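Local coordinates for hypothetical protein TTMA177 (Thermus thermophilus phage TMA, PDB 2ZDJ) that is of unknown function and folds as a small cystatin-like domain, with one helix packed against an antiparallel sheet, at residues Y14-D19 / A38-V43. Sequence-based numbering, arbitrary orientation.
Sequences YTLIQD and ALFVKV
L16 sets one methyl, CD1, above a face of the F40 ring, 4.0 Å from the ring centroid and 17° off the ring normal, a CH-pi contact displaced toward the rim at CZ. With CG anti to the backbone N (chi1 176°), the leucine fork leans back toward the neighbouring strand although its CB points out from the sheet. The two residues form an antiparallel non-hydrogen-bonded pair, and F10 stacks on the F40 ring while P59 touches both L16 and F40. Farther along the same face, Y14 and K42 run slantwise past one another: CE1 of the Y14 ring lies 3.9 Å from K42 CB, and the lysine chain, bent at chi2 and chi3, follows the ring as far as its hydroxyl. Their polar ends converge on E50, whose carboxylate is hydrogen-bonded to Y14 OH through OE1 and forms a salt bridge with K42 NZ through OE2, which probably helps fix how the ring and the amine lie together. In this cystatin-like alpha and beta fold, strand 15-17 forms an outer edge of the antiparallel sheet, strand 38-44 is its inner neighbour, and helix 20-30 lies in the connection between them. On the other face, beside T15, the side chains of I17, L39 and V41 pack together. I17 crosses V41 at nearly a right angle, CG1 meeting V41 CG2 at 3.9 Å, while I17 CB faces L39 CB at 4.1 Å; V23 of the helix touches both I17 and L39. Four backbone hydrogen bonds tie the strands: T15 and V41 exchange two, and so do I17 and L39. The bond from V41 N to T15 O is 2.8 Å long and nearly straight at 169°.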
loop_
_atom_site.group_PDB
_atom_site.type_symbol
_atom_site.label_atom_id
_atom_site.label_comp_id
_atom_site.label_asym_id
_atom_site.label_seq_id
_atom_site.Cartn_x
_atom_site.Cartn_y
_atom_site.Cartn_z
ATOM N N TYR A 14 -1.995 9.775 1.859
ATOM C CA TYR A 14 -1.952 8.443 1.253
ATOM C C TYR A 14 -3.147 8.221 0.329
ATOM O O TYR A 14 -4.201 8.829 0.507
ATOM C CB TYR A 14 -1.969 7.360 2.339
ATOM C CG TYR A 14 -0.701 7.261 3.150
ATOM C CD1 TYR A 14 0.341 6.415 2.758
ATOM C CD2 TYR A 14 -0.545 8.007 4.313
ATOM C CE1 TYR A 14 1.508 6.320 3.522
ATOM C CE2 TYR A 14 0.613 7.920 5.077
ATOM C CZ TYR A 14 1.631 7.081 4.684
ATOM O OH TYR A 14 2.769 7.013 5.449
ATOM N N THR A 15 -2.978 7.337 -0.647
ATOM C CA THR A 15 -4.049 7.005 -1.586
ATOM C C THR A 15 -4.240 5.485 -1.657
ATOM O O THR A 15 -3.273 4.725 -1.698
ATOM C CB THR A 15 -3.733 7.543 -2.979
ATOM O OG1 THR A 15 -3.725 8.974 -2.933
ATOM C CG2 THR A 15 -4.773 7.081 -3.981
ATOM N N LEU A 16 -5.497 5.052 -1.643
ATOM C CA LEU A 16 -5.832 3.638 -1.696
ATOM C C LEU A 16 -5.862 3.134 -3.130
ATOM O O LEU A 16 -6.408 3.789 -4.011
ATOM C CB LEU A 16 -7.191 3.399 -1.043
ATOM C CG LEU A 16 -7.748 1.972 -1.090
ATOM C CD1 LEU A 16 -6.941 1.074 -0.179
ATOM C CD2 LEU A 16 -9.211 1.982 -0.649
ATOM N N ILE A 17 -5.256 1.975 -3.360
ATOM C CA ILE A 17 -5.229 1.368 -4.683
ATOM C C ILE A 17 -5.842 -0.018 -4.531
ATOM O O ILE A 17 -5.349 -0.836 -3.743
ATOM C CB ILE A 17 -3.781 1.190 -5.222
ATOM C CG1 ILE A 17 -3.042 2.532 -5.253
ATOM C CG2 ILE A 17 -3.819 0.556 -6.597
ATOM C CD1 ILE A 17 -3.644 3.553 -6.115
ATOM N N GLN A 18 -6.919 -0.273 -5.268
ATOM C CA GLN A 18 -7.587 -1.572 -5.215
ATOM C C GLN A 18 -7.603 -2.290 -6.558
ATOM O O GLN A 18 -7.737 -3.503 -6.607
ATOM C CB GLN A 18 -9.023 -1.425 -4.701
ATOM C CG GLN A 18 -9.123 -1.164 -3.204
ATOM C CD GLN A 18 -10.560 -0.996 -2.727
ATOM O OE1 GLN A 18 -11.269 -0.091 -3.167
ATOM N NE2 GLN A 18 -10.992 -1.868 -1.819
ATOM N N ASP A 19 -7.475 -1.544 -7.649
ATOM C CA ASP A 19 -7.485 -2.177 -8.956
ATOM C C ASP A 19 -6.417 -3.251 -9.067
ATOM O O ASP A 19 -5.219 -2.965 -9.045
ATOM C CB ASP A 19 -7.268 -1.168 -10.077
ATOM C CG ASP A 19 -7.102 -1.850 -11.426
ATOM O OD1 ASP A 19 -8.057 -2.528 -11.869
ATOM O OD2 ASP A 19 -6.014 -1.732 -12.034
ATOM N N ALA A 38 -4.645 -4.922 -1.821
ATOM C CA ALA A 38 -4.924 -3.496 -1.838
ATOM C C ALA A 38 -3.677 -2.810 -1.317
ATOM O O ALA A 38 -2.961 -3.352 -0.465
ATOM C CB ALA A 38 -6.111 -3.164 -0.958
ATOM N N LEU A 39 -3.416 -1.626 -1.840
ATOM C CA LEU A 39 -2.242 -0.875 -1.438
ATOM C C LEU A 39 -2.609 0.515 -0.971
ATOM O O LEU A 39 -3.665 1.042 -1.310
ATOM C CB LEU A 39 -1.281 -0.752 -2.618
ATOM C CG LEU A 39 -0.777 -2.043 -3.271
ATOM C CD1 LEU A 39 -0.007 -1.707 -4.527
ATOM C CD2 LEU A 39 0.110 -2.807 -2.286
ATOM N N PHE A 40 -1.736 1.080 -0.149
ATOM C CA PHE A 40 -1.873 2.438 0.331
ATOM C C PHE A 40 -0.552 2.997 -0.166
ATOM O O PHE A 40 0.526 2.499 0.193
ATOM C CB PHE A 40 -1.958 2.484 1.856
ATOM C CG PHE A 40 -3.349 2.271 2.393
ATOM C CD1 PHE A 40 -4.267 3.314 2.405
ATOM C CD2 PHE A 40 -3.737 1.033 2.894
ATOM C CE1 PHE A 40 -5.556 3.130 2.912
ATOM C CE2 PHE A 40 -5.029 0.834 3.404
ATOM C CZ PHE A 40 -5.936 1.884 3.414
ATOM N N VAL A 41 -0.625 3.998 -1.025
ATOM C CA VAL A 41 0.595 4.558 -1.572
ATOM C C VAL A 41 0.728 6.044 -1.301
ATOM O O VAL A 41 -0.257 6.783 -1.305
ATOM C CB VAL A 41 0.651 4.370 -3.106
ATOM C CG1 VAL A 41 0.642 2.896 -3.475
ATOM C CG2 VAL A 41 -0.539 5.061 -3.738
ATOM N N LYS A 42 1.952 6.481 -1.041
ATOM C CA LYS A 42 2.188 7.898 -0.861
ATOM C C LYS A 42 3.005 8.266 -2.081
ATOM O O LYS A 42 4.071 7.699 -2.332
ATOM C CB LYS A 42 2.971 8.202 0.410
ATOM C CG LYS A 42 3.570 9.613 0.412
ATOM C CD LYS A 42 3.565 10.261 1.790
ATOM C CE LYS A 42 4.259 9.415 2.835
ATOM N NZ LYS A 42 4.221 10.062 4.172
ATOM N N VAL A 43 2.485 9.202 -2.854
ATOM C CA VAL A 43 3.155 9.643 -4.059
ATOM C C VAL A 43 3.967 10.885 -3.741
ATOM O O VAL A 43 3.474 11.803 -3.088
ATOM C CB VAL A 43 2.122 9.938 -5.164
ATOM C CG1 VAL A 43 2.820 10.460 -6.416
ATOM C CG2 VAL A 43 1.346 8.658 -5.484
#